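Local coordinates for protein processed glycerol phosphate lipoteichoic acid synthase 2 (Bacillus subtilis, PDB 2W8D) that is a sulfatase-family member of the alkaline phosphatase clan, carrying a magnesium ion at a site that includes a phosphorylated side chain, at residues A[95-100]-A[345-350]; A[169-174]-A[195-200]; A[314-319]-A[334-339]. One frame throughout, in Å; residues are numbered along the deposited sequence.

Contact 1: residues A[95-100]-A[345-350]; sequences LYPLAQ and PFRNGD
Arg347 reaches from a beta-hairpin turn to seize one carbonyl, Pro97 O, in the loop that follows helix 86-93. The turn, type I from Phe346 to Gly349, joins strands 344-345 and 351-352 of the small antiparallel sheet, and Asn348 OD1 adds an Asx turn by accepting from Asp350 N. With CG anti to the backbone N (chi1 -167°) and the chain bent at its next two torsions, the guanidinium comes side-on to Pro97 O, which lies near its plane. Arg347 NH2 approaches almost in line with the carbonyl at 2.9 Å from Pro97 O, whereas Arg347 NE, 3.1 Å from Pro97 O, stands above the carbonyl plane. The Arg347-Pro97 pair illustrates how a long side chain can tie two loops together through a backbone oxygen. Two donors on one acceptor restrict rotation of the group, and a salt bridge from NH2 to Asp393 on helix 380-397 adds a second restraint. Ala99 N lies over one face of the guanidinium, toward its rim. One residue before Pro97, the Tyr96 side chain crosses Pro345 at about a right angle. The Tyr96 hydroxyl is bonded to Glu388 of helix 380-397, yet also touches the proline, with Tyr96 OH 3.2 Å from Pro345 CG.

Contact 2: residues A[169-174]-A[195-200]; sequences MKDKPF and TLSNHF
The carboxylate of Asp171 is met by Leu196 N on a syn lone pair and by Ser197 N from above its plane; the other flat group, the His199 ring, has Leu196 CD2 at its edge. The bond from Leu196 N is nearly straight (175°), 2.9 Å from Asp171 OD1. Ser197 N approaches the same oxygen from 41° out of the plane, 3.3 Å from Asp171 OD1. OD2 accepts from a water that also donates to Thr195 OG1 and accepts from Asn198 N, so both carboxylate oxygens are engaged. In return, Ser197 OG accepts from Asp171 N at 3.0 Å; with OG beside its own backbone N (chi1 -81°), the serine is turned to meet this amide. Each segment thus offers a side-chain acceptor to backbone amide of the other, just after Lys170 at the N-cap position. Thr195 OG1 is also bonded to Ser38 O, and His199, its ring stacked with Tyr167, reaches the phosphothreonine at position 84. The joint links the first turn of helix 171-183 to the loop leaving strand 189-194, which runs parallel to strands 33-39 and 125-130 in the large mixed sheet of the sulfatase-family region, while Tyr230 and Leu231 of helix 219-244 pack alongside.

Contact 3: residues A[314-319]-A[334-339]; sequences APTILH and DILSKE
A type I beta turn from Asp334 to Ser337 lies against helix 313-320, Thr316 CA and Asp334 CA coming within 4.3 Å of each other, and Ser337 N closes the turn onto Asp334 O. Asp334 works in two directions. Its CG stands anti to the backbone N (chi1 174°), carrying the carboxylate across to the helix. There Asp334 OD2 accepts from His319 ND1 at 2.6 Å in an almost straight bond. The oxygen lies in the imidazole plane, but the ring and carboxylate planes are 68° apart, and ND1 sits 42° out of the carboxylate plane. The other oxygen accepts from Leu336 N, 2.8 Å from Asp334 OD1, forming an Asx turn within the loop. This division of labour, one oxygen for the partner segment and one for its own turn, would restrict the rotation of the carboxylate. The buried imidazole is held at its far side too, since NE2 is bonded to Thr325 OG1, and the carboxylate would be expected to favour a proton on ND1. Thr316 adds a second link: Thr316 OG1, also bonded to Asp312 O, accepts from Ile335 N at 3.1 Å, while Thr316 CG2 rests 4.0 Å from Leu336 CG. Ile294 of strand 292-296 lies against Thr316, and Ile335 and Leu336 extend the packing to Phe72 and Phe70 of strand 70-76, so helix and turn sit together against the large mixed sheet.

Overall arrangement
Contact 1 spans the longest loop, with contacts 2 and 3 nested inside it, one after the other. Contacts 2 and 3 are associated with the large mixed sheet, through strand 189-194 and strands 70-76 and 292-296 respectively, on opposite sides of the chain's centre with their own centres about 30 Å apart. The centre of contact 1 is about 27 Å from that of contact 2 and about 21 Å from that of contact 3. None touches another. Contact 1 thus joins the small C-terminal sheet to the sulfatase-family region, while contact 2 lies nearer the magnesium ion, about 8 Å from the Thr195 side chain, against about 13 Å from that of Pro97.

Contact 1: residues A[95-100]-A[345-350]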
# COMPACT_ATOMS: atom_id res chain seq x y z
N LEU A 95 4.14 -2.18 -10.50
CA LEU A 95 5.02 -3.27 -10.89
C LEU A 95 5.40 -4.06 -9.65
O LEU A 95 5.62 -3.51 -8.58
CB LEU A 95 6.28 -2.76 -11.58
CG LEU A 95 6.18 -2.07 -12.94
CD1 LEU A 95 7.57 -1.53 -13.30
CD2 LEU A 95 5.63 -3.07 -13.98
N TYR A 96 5.47 -5.38 -9.80
CA TYR A 96 5.83 -6.25 -8.69
C TYR A 96 7.29 -6.09 -8.24
O TYR A 96 8.18 -5.83 -9.06
CB TYR A 96 5.55 -7.72 -9.05
CG TYR A 96 4.09 -7.99 -9.16
CD1 TYR A 96 3.36 -8.40 -8.05
CD2 TYR A 96 3.42 -7.79 -10.37
CE1 TYR A 96 1.98 -8.63 -8.14
CE2 TYR A 96 2.08 -7.99 -10.47
CZ TYR A 96 1.35 -8.42 -9.37
OH TYR A 96 -0.00 -8.63 -9.50
N PRO A 97 7.53 -6.24 -6.94
CA PRO A 97 8.86 -6.24 -6.35
C PRO A 97 9.59 -7.52 -6.73
O PRO A 97 9.05 -8.35 -7.46
CB PRO A 97 8.56 -6.24 -4.86
CG PRO A 97 7.29 -7.06 -4.77
CD PRO A 97 6.48 -6.56 -5.94
N LEU A 98 10.82 -7.69 -6.26
CA LEU A 98 11.59 -8.90 -6.63
C LEU A 98 11.06 -10.12 -5.87
O LEU A 98 10.54 -9.99 -4.76
CB LEU A 98 13.08 -8.70 -6.33
CG LEU A 98 13.87 -7.58 -7.01
CD1 LEU A 98 15.27 -7.53 -6.45
CD2 LEU A 98 13.97 -7.92 -8.48
N ALA A 99 11.18 -11.29 -6.47
CA ALA A 99 10.84 -12.54 -5.85
C ALA A 99 11.71 -12.86 -4.62
O ALA A 99 11.20 -13.51 -3.70
CB ALA A 99 10.90 -13.74 -6.88
N GLN A 100 13.00 -12.47 -4.66
CA GLN A 100 13.95 -12.54 -3.52
C GLN A 100 14.74 -11.20 -3.39
O GLN A 100 15.08 -10.59 -4.40
CB GLN A 100 15.01 -13.62 -3.75
CG GLN A 100 14.47 -15.01 -4.08
CD GLN A 100 14.45 -15.95 -2.88
OE1 GLN A 100 13.84 -15.65 -1.83
NE2 GLN A 100 15.09 -17.12 -3.04
N PRO A 345 -2.49 -12.02 -7.77
CA PRO A 345 -1.23 -12.74 -7.49
C PRO A 345 -0.63 -12.34 -6.16
O PRO A 345 -0.78 -11.18 -5.72
CB PRO A 345 -0.27 -12.27 -8.59
CG PRO A 345 -1.12 -11.66 -9.63
CD PRO A 345 -2.39 -11.17 -8.97
N PHE A 346 0.04 -13.31 -5.54
CA PHE A 346 1.02 -13.10 -4.47
C PHE A 346 2.41 -13.18 -5.08
O PHE A 346 2.63 -13.83 -6.11
CB PHE A 346 0.89 -14.22 -3.44
CG PHE A 346 -0.30 -14.09 -2.55
CD1 PHE A 346 -1.29 -13.14 -2.80
CD2 PHE A 346 -0.44 -14.94 -1.45
CE1 PHE A 346 -2.43 -13.02 -1.97
CE2 PHE A 346 -1.56 -14.84 -0.61
CZ PHE A 346 -2.56 -13.86 -0.86
N ARG A 347 3.39 -12.51 -4.46
CA ARG A 347 4.74 -12.52 -5.01
C ARG A 347 5.32 -13.96 -5.24
O ARG A 347 6.05 -14.21 -6.19
CB ARG A 347 5.72 -11.65 -4.17
CG ARG A 347 7.06 -11.37 -4.87
CD ARG A 347 6.96 -11.96 -6.28
NE ARG A 347 7.52 -11.09 -7.26
CZ ARG A 347 7.80 -11.42 -8.50
NH1 ARG A 347 7.55 -12.64 -8.97
NH2 ARG A 347 8.35 -10.50 -9.26
N ASN A 348 5.01 -14.91 -4.36
CA ASN A 348 5.63 -16.21 -4.50
C ASN A 348 4.88 -17.11 -5.51
O ASN A 348 5.22 -18.27 -5.67
CB ASN A 348 5.74 -16.90 -3.15
CG ASN A 348 4.38 -17.28 -2.58
OD1 ASN A 348 3.34 -17.01 -3.21
ND2 ASN A 348 4.38 -17.91 -1.40
N GLY A 349 3.86 -16.60 -6.20
CA GLY A 349 3.16 -17.44 -7.18
C GLY A 349 1.85 -18.04 -6.67
O GLY A 349 1.03 -18.46 -7.46
N ASP A 350 1.67 -18.13 -5.34
CA ASP A 350 0.35 -18.36 -4.77
C ASP A 350 -0.57 -17.25 -5.30
O ASP A 350 -0.12 -16.26 -5.91
CB ASP A 350 0.40 -18.32 -3.23
CG ASP A 350 1.25 -19.46 -2.64
OD1 ASP A 350 1.69 -20.37 -3.39
OD2 ASP A 350 1.51 -19.46 -1.42

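Contact 2: residues A[169-174]-A[195-200]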
# COMPACT_ATOMS: atom_id res chain seq x y z
N MSE A 169 10.99 8.09 14.88
CA MSE A 169 9.90 8.89 15.45
C MSE A 169 8.66 8.03 15.72
O MSE A 169 8.29 7.19 14.90
CB MSE A 169 9.48 10.03 14.52
CG MSE A 169 10.48 11.10 14.33
SE MSE A 169 10.87 12.19 15.91
CE MSE A 169 9.13 13.11 16.10
N LYS A 170 8.02 8.28 16.85
CA LYS A 170 6.66 7.80 17.09
C LYS A 170 5.66 8.54 16.20
O LYS A 170 5.83 9.73 15.94
CB LYS A 170 6.32 8.02 18.56
CG LYS A 170 7.09 7.14 19.51
CD LYS A 170 6.81 7.54 20.94
CE LYS A 170 7.51 6.64 21.94
NZ LYS A 170 7.52 7.33 23.27
N ASP A 171 4.62 7.85 15.75
CA ASP A 171 3.60 8.42 14.87
C ASP A 171 2.91 9.73 15.35
O ASP A 171 2.79 10.65 14.57
CB ASP A 171 2.56 7.35 14.52
CG ASP A 171 3.16 6.16 13.78
OD1 ASP A 171 4.34 6.22 13.34
OD2 ASP A 171 2.44 5.13 13.65
N LYS A 172 2.47 9.82 16.61
CA LYS A 172 1.82 11.05 17.11
C LYS A 172 2.63 12.34 16.92
O LYS A 172 2.13 13.24 16.27
CB LYS A 172 1.30 10.93 18.55
CG LYS A 172 -0.01 10.12 18.67
CD LYS A 172 -0.54 10.11 20.09
CE LYS A 172 -1.62 9.07 20.28
NZ LYS A 172 -1.89 8.84 21.75
N PRO A 173 3.88 12.41 17.43
CA PRO A 173 4.70 13.61 17.13
C PRO A 173 5.18 13.69 15.67
O PRO A 173 5.39 14.78 15.15
CB PRO A 173 5.89 13.50 18.08
CG PRO A 173 5.94 12.06 18.47
CD PRO A 173 4.53 11.55 18.44
N PHE A 174 5.34 12.55 15.01
CA PHE A 174 5.72 12.56 13.60
C PHE A 174 4.63 13.28 12.80
O PHE A 174 4.92 14.17 12.02
CB PHE A 174 5.99 11.14 13.08
CG PHE A 174 5.84 11.00 11.61
CD1 PHE A 174 6.80 11.49 10.74
CD2 PHE A 174 4.72 10.37 11.08
CE1 PHE A 174 6.65 11.35 9.37
CE2 PHE A 174 4.57 10.23 9.71
CZ PHE A 174 5.54 10.72 8.85
N THR A 195 4.47 5.53 8.34
CA THR A 195 4.40 5.40 9.80
C THR A 195 5.42 4.36 10.24
O THR A 195 5.86 3.58 9.43
CB THR A 195 2.96 5.02 10.29
OG1 THR A 195 2.57 3.69 9.83
CG2 THR A 195 1.96 6.06 9.82
N LEU A 196 5.74 4.36 11.53
CA LEU A 196 6.79 3.54 12.15
C LEU A 196 6.39 2.74 13.39
O LEU A 196 7.03 1.71 13.68
CB LEU A 196 7.92 4.47 12.62
CG LEU A 196 8.98 4.72 11.56
CD1 LEU A 196 10.02 5.70 12.05
CD2 LEU A 196 9.59 3.38 11.07
N SER A 197 5.43 3.26 14.15
CA SER A 197 5.17 2.82 15.51
C SER A 197 4.64 1.39 15.62
O SER A 197 4.97 0.70 16.56
CB SER A 197 4.20 3.79 16.21
OG SER A 197 4.84 4.97 16.70
N ASN A 198 3.83 0.93 14.66
CA ASN A 198 3.28 -0.43 14.76
C ASN A 198 4.24 -1.50 14.19
O ASN A 198 3.84 -2.30 13.33
CB ASN A 198 1.89 -0.53 14.11
CG ASN A 198 1.12 -1.75 14.54
OD1 ASN A 198 1.09 -2.08 15.74
ND2 ASN A 198 0.46 -2.42 13.59
N HIS A 199 5.49 -1.48 14.65
CA HIS A 199 6.55 -2.39 14.19
C HIS A 199 6.72 -3.53 15.16
O HIS A 199 6.63 -3.31 16.37
CB HIS A 199 7.90 -1.66 14.05
CG HIS A 199 8.31 -1.42 12.62
ND1 HIS A 199 8.52 -0.15 12.11
CD2 HIS A 199 8.54 -2.28 11.59
CE1 HIS A 199 8.87 -0.24 10.84
NE2 HIS A 199 8.89 -1.52 10.50
N PHE A 200 6.91 -4.75 14.63
CA PHE A 200 7.28 -5.93 15.43
C PHE A 200 8.43 -5.58 16.39
O PHE A 200 9.33 -4.86 16.00
CB PHE A 200 7.76 -7.00 14.45
CG PHE A 200 8.09 -8.30 15.10
CD1 PHE A 200 7.12 -9.31 15.18
CD2 PHE A 200 9.38 -8.53 15.64
CE1 PHE A 200 7.43 -10.55 15.80
CE2 PHE A 200 9.69 -9.76 16.26
CZ PHE A 200 8.72 -10.77 16.33
O HOH W 1 2.47 2.59 12.66

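Contact 3: residues A[314-319]-A[334-339]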
# COMPACT_ATOMS: atom_id res chain seq x y z
N ALA A 314 -2.35 2.34 -7.80
CA ALA A 314 -1.85 3.47 -8.60
C ALA A 314 -2.80 3.88 -9.74
O ALA A 314 -3.06 5.07 -9.89
CB ALA A 314 -0.42 3.21 -9.14
N PRO A 315 -3.30 2.89 -10.53
CA PRO A 315 -4.31 3.21 -11.57
C PRO A 315 -5.68 3.62 -11.03
O PRO A 315 -6.41 4.32 -11.71
CB PRO A 315 -4.46 1.90 -12.35
CG PRO A 315 -3.70 0.83 -11.53
CD PRO A 315 -2.67 1.57 -10.78
N THR A 316 -6.04 3.18 -9.83
CA THR A 316 -7.30 3.60 -9.26
C THR A 316 -7.19 5.12 -9.05
O THR A 316 -8.05 5.89 -9.50
CB THR A 316 -7.59 2.83 -7.92
OG1 THR A 316 -7.47 1.40 -8.12
CG2 THR A 316 -8.96 3.13 -7.40
N ILE A 317 -6.09 5.51 -8.42
CA ILE A 317 -5.83 6.89 -8.04
C ILE A 317 -5.66 7.78 -9.24
O ILE A 317 -6.24 8.85 -9.30
CB ILE A 317 -4.58 6.98 -7.18
CG1 ILE A 317 -4.77 6.12 -5.92
CG2 ILE A 317 -4.25 8.44 -6.83
CD1 ILE A 317 -6.11 6.34 -5.22
N LEU A 318 -4.86 7.33 -10.20
CA LEU A 318 -4.64 8.10 -11.41
C LEU A 318 -5.95 8.35 -12.14
O LEU A 318 -6.24 9.48 -12.54
CB LEU A 318 -3.63 7.39 -12.31
CG LEU A 318 -2.24 7.98 -12.57
CD1 LEU A 318 -1.83 9.21 -11.72
CD2 LEU A 318 -1.20 6.90 -12.56
N HIS A 319 -6.77 7.31 -12.25
CA HIS A 319 -8.09 7.41 -12.85
C HIS A 319 -8.97 8.41 -12.14
O HIS A 319 -9.58 9.24 -12.80
CB HIS A 319 -8.77 6.03 -13.00
CG HIS A 319 -8.13 5.18 -14.06
ND1 HIS A 319 -8.49 3.86 -14.28
CD2 HIS A 319 -7.13 5.45 -14.93
CE1 HIS A 319 -7.75 3.37 -15.26
NE2 HIS A 319 -6.92 4.31 -15.67
N ASP A 334 -7.25 -0.87 -12.32
CA ASP A 334 -8.13 0.06 -11.60
C ASP A 334 -9.27 -0.71 -10.92
O ASP A 334 -10.07 -1.36 -11.59
CB ASP A 334 -8.68 1.10 -12.58
CG ASP A 334 -9.73 2.04 -11.97
OD1 ASP A 334 -10.00 2.02 -10.76
OD2 ASP A 334 -10.31 2.81 -12.73
N ILE A 335 -9.33 -0.62 -9.60
CA ILE A 335 -10.35 -1.33 -8.84
C ILE A 335 -11.74 -0.84 -9.17
O ILE A 335 -12.68 -1.63 -9.18
CB ILE A 335 -10.07 -1.28 -7.30
CG1 ILE A 335 -8.62 -1.65 -7.01
CG2 ILE A 335 -10.97 -2.27 -6.54
CD1 ILE A 335 -8.13 -1.31 -5.60
N LEU A 336 -11.89 0.44 -9.49
CA LEU A 336 -13.23 0.98 -9.77
C LEU A 336 -13.70 0.67 -11.18
O LEU A 336 -14.84 0.93 -11.51
CB LEU A 336 -13.30 2.50 -9.49
CG LEU A 336 -12.91 2.81 -8.05
CD1 LEU A 336 -12.91 4.32 -7.75
CD2 LEU A 336 -13.80 2.02 -7.07
N SER A 337 -12.83 0.10 -12.01
CA SER A 337 -13.19 -0.27 -13.37
C SER A 337 -14.18 -1.44 -13.42
O SER A 337 -14.04 -2.40 -12.66
CB SER A 337 -11.95 -0.65 -14.17
OG SER A 337 -12.30 -1.19 -15.42
N LYS A 338 -15.15 -1.36 -14.34
CA LYS A 338 -16.09 -2.46 -14.54
C LYS A 338 -15.38 -3.79 -14.86
O LYS A 338 -15.79 -4.84 -14.38
CB LYS A 338 -17.13 -2.14 -15.62
CG LYS A 338 -18.41 -1.46 -15.11
CD LYS A 338 -18.27 0.07 -15.13
CE LYS A 338 -19.62 0.82 -15.25
NZ LYS A 338 -20.30 1.01 -13.94
N GLU A 339 -14.33 -3.71 -15.68
CA GLU A 339 -13.60 -4.87 -16.18
C GLU A 339 -12.52 -5.35 -15.21
O GLU A 339 -11.77 -6.28 -15.55
CB GLU A 339 -12.92 -4.53 -17.53
CG GLU A 339 -13.68 -3.51 -18.46
CD GLU A 339 -12.86 -3.08 -19.72
OE1 GLU A 339 -13.43 -2.40 -20.61
OE2 GLU A 339 -11.67 -3.43 -19.82